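Local coordinates for protein uncharacterized N-acetyltransferase SSO0209 (Sulfolobus solfataricus strain P2, PDB 5C88) that transfers the acetyl group of acetyl-CoA to the free alpha-amino group at protein N-termini, preferring those that begin with serine, at residues Leu14-Met19 against Tyr49-Phe54. Sequence-based numbering, arbitrary orientation.
Sequences LRNARM and YGLAFF
The side-chain amide of Asn16 meets the carbonyl of Gly50 where strand 13-16, at the margin of the mixed beta-sheet of this GNAT fold, leaves its neighbour 54-58. The case illustrates how an asparagine at a strand end can tie down the turn that leads into the adjacent strand. Gly50 opens the 3-10 turn after helix 39-48, and its O receives ND2 of Asn16 in a weak, bent bond as well as the backbone N of Phe53 from within the turn. Leu51 offers the second carbonyl: the same ND2 lies 3.2 Å from its O, a straighter bond at 159°. This acceptor sits close to the amide plane, but the donor stands above the carbonyl plane of Leu51. An alanine in place of Asn16 would probably cost both turn carbonyls this shared donor and open a gap beside the Phe54 ring. The CB of Ala52 points away from 14-19, and its O is bonded to Ser111 OG of helix 103-117. With Phe53 the backbones join: its O takes the N-H of Ala17 at 2.9 Å, nearly straight, and also receives a CA-H...O contact from Asn16. The Phe53 ring, its CG anti to the backbone N (chi1 -165°), brings CD2 to 3.5 Å from Ala17 CB. Phe54 then pairs with Asn16 as an antiparallel non-hydrogen-bonded pair, CA to CA 4.4 Å, the sheet continuing as Arg15 and Val55 bond through their backbones. The Phe54 ring, which also touches Ala110 of helix 103-117, has Arg15 O at its edge and ND2 of Asn16 over one face, the amide and ring planes 44° apart, while OD1 of Asn16 is 3.4 Å from CE1 of Phe54.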
# COMPACT_ATOMS: atom_id res chain seq x y z
N LEU A 14 -4.81 -13.75 -6.56
CA LEU A 14 -5.11 -12.34 -6.41
C LEU A 14 -6.55 -12.03 -6.78
O LEU A 14 -7.03 -12.46 -7.82
CB LEU A 14 -4.17 -11.51 -7.26
CG LEU A 14 -3.81 -10.18 -6.62
CD1 LEU A 14 -3.26 -10.45 -5.26
CD2 LEU A 14 -2.80 -9.49 -7.47
N ARG A 15 -7.22 -11.28 -5.93
CA ARG A 15 -8.51 -10.72 -6.29
C ARG A 15 -8.81 -9.44 -5.49
O ARG A 15 -8.18 -9.18 -4.46
CB ARG A 15 -9.62 -11.75 -6.07
CG ARG A 15 -9.79 -12.19 -4.63
CD ARG A 15 -11.12 -12.93 -4.43
NE ARG A 15 -11.22 -13.50 -3.09
CZ ARG A 15 -11.70 -12.86 -2.03
NH1 ARG A 15 -12.15 -11.62 -2.14
NH2 ARG A 15 -11.73 -13.47 -0.85
N ASN A 16 -9.73 -8.64 -6.00
CA ASN A 16 -10.21 -7.46 -5.29
C ASN A 16 -10.82 -7.82 -3.96
O ASN A 16 -11.45 -8.87 -3.81
CB ASN A 16 -11.25 -6.71 -6.11
CG ASN A 16 -10.64 -5.79 -7.12
OD1 ASN A 16 -10.30 -6.19 -8.24
ND2 ASN A 16 -10.47 -4.53 -6.74
N ALA A 17 -10.62 -6.94 -2.99
CA ALA A 17 -11.12 -7.16 -1.64
C ALA A 17 -12.65 -7.10 -1.58
O ALA A 17 -13.28 -6.29 -2.26
CB ALA A 17 -10.50 -6.15 -0.70
N ARG A 18 -13.25 -7.96 -0.77
CA ARG A 18 -14.70 -7.88 -0.56
C ARG A 18 -14.98 -7.82 0.93
O ARG A 18 -14.15 -8.23 1.74
CB ARG A 18 -15.43 -9.05 -1.21
CG ARG A 18 -15.26 -10.38 -0.52
CD ARG A 18 -16.22 -11.42 -1.12
NE ARG A 18 -15.86 -11.76 -2.49
CZ ARG A 18 -15.26 -12.90 -2.84
NH1 ARG A 18 -14.96 -13.81 -1.92
NH2 ARG A 18 -14.97 -13.13 -4.12
N MET A 19 -16.15 -7.31 1.29
CA MET A 19 -16.47 -6.99 2.68
C MET A 19 -16.37 -8.17 3.66
O MET A 19 -16.32 -7.96 4.87
CB MET A 19 -17.87 -6.38 2.77
CG MET A 19 -18.03 -5.02 2.07
SD MET A 19 -17.28 -3.60 2.92
CE MET A 19 -17.82 -2.26 1.88
N TYR A 49 -12.33 3.15 -2.90
CA TYR A 49 -11.24 2.86 -3.81
C TYR A 49 -11.03 1.36 -4.00
O TYR A 49 -9.90 0.89 -4.11
CB TYR A 49 -9.95 3.53 -3.33
CG TYR A 49 -10.17 4.86 -2.64
CD1 TYR A 49 -10.47 6.02 -3.37
CD2 TYR A 49 -10.09 4.97 -1.26
CE1 TYR A 49 -10.68 7.24 -2.73
CE2 TYR A 49 -10.30 6.17 -0.62
CZ TYR A 49 -10.60 7.30 -1.35
OH TYR A 49 -10.81 8.48 -0.67
N GLY A 50 -12.14 0.62 -4.06
CA GLY A 50 -12.09 -0.83 -4.13
C GLY A 50 -11.39 -1.46 -5.31
O GLY A 50 -10.82 -2.54 -5.17
N LEU A 51 -11.41 -0.81 -6.47
CA LEU A 51 -10.78 -1.39 -7.65
C LEU A 51 -9.26 -1.55 -7.47
O LEU A 51 -8.63 -2.35 -8.17
CB LEU A 51 -11.05 -0.53 -8.88
CG LEU A 51 -12.48 -0.55 -9.43
CD1 LEU A 51 -12.47 -0.27 -10.93
CD2 LEU A 51 -13.17 -1.86 -9.12
N ALA A 52 -8.70 -0.78 -6.54
CA ALA A 52 -7.27 -0.78 -6.28
C ALA A 52 -6.95 -1.39 -4.92
O ALA A 52 -5.81 -1.39 -4.48
CB ALA A 52 -6.75 0.63 -6.37
N PHE A 53 -7.98 -1.92 -4.26
CA PHE A 53 -7.87 -2.55 -2.96
C PHE A 53 -7.82 -4.06 -3.17
O PHE A 53 -8.83 -4.66 -3.49
CB PHE A 53 -9.07 -2.16 -2.10
CG PHE A 53 -8.93 -2.43 -0.64
CD1 PHE A 53 -9.53 -1.59 0.28
CD2 PHE A 53 -8.20 -3.51 -0.18
CE1 PHE A 53 -9.44 -1.85 1.63
CE2 PHE A 53 -8.07 -3.77 1.18
CZ PHE A 53 -8.70 -2.94 2.08
N PHE A 54 -6.66 -4.69 -2.95
CA PHE A 54 -6.51 -6.10 -3.27
C PHE A 54 -6.19 -6.99 -2.08
O PHE A 54 -5.55 -6.56 -1.12
CB PHE A 54 -5.42 -6.29 -4.31
CG PHE A 54 -5.80 -5.81 -5.66
CD1 PHE A 54 -6.57 -6.60 -6.49
CD2 PHE A 54 -5.39 -4.57 -6.11
CE1 PHE A 54 -6.92 -6.16 -7.76
CE2 PHE A 54 -5.73 -4.13 -7.37
CZ PHE A 54 -6.50 -4.93 -8.20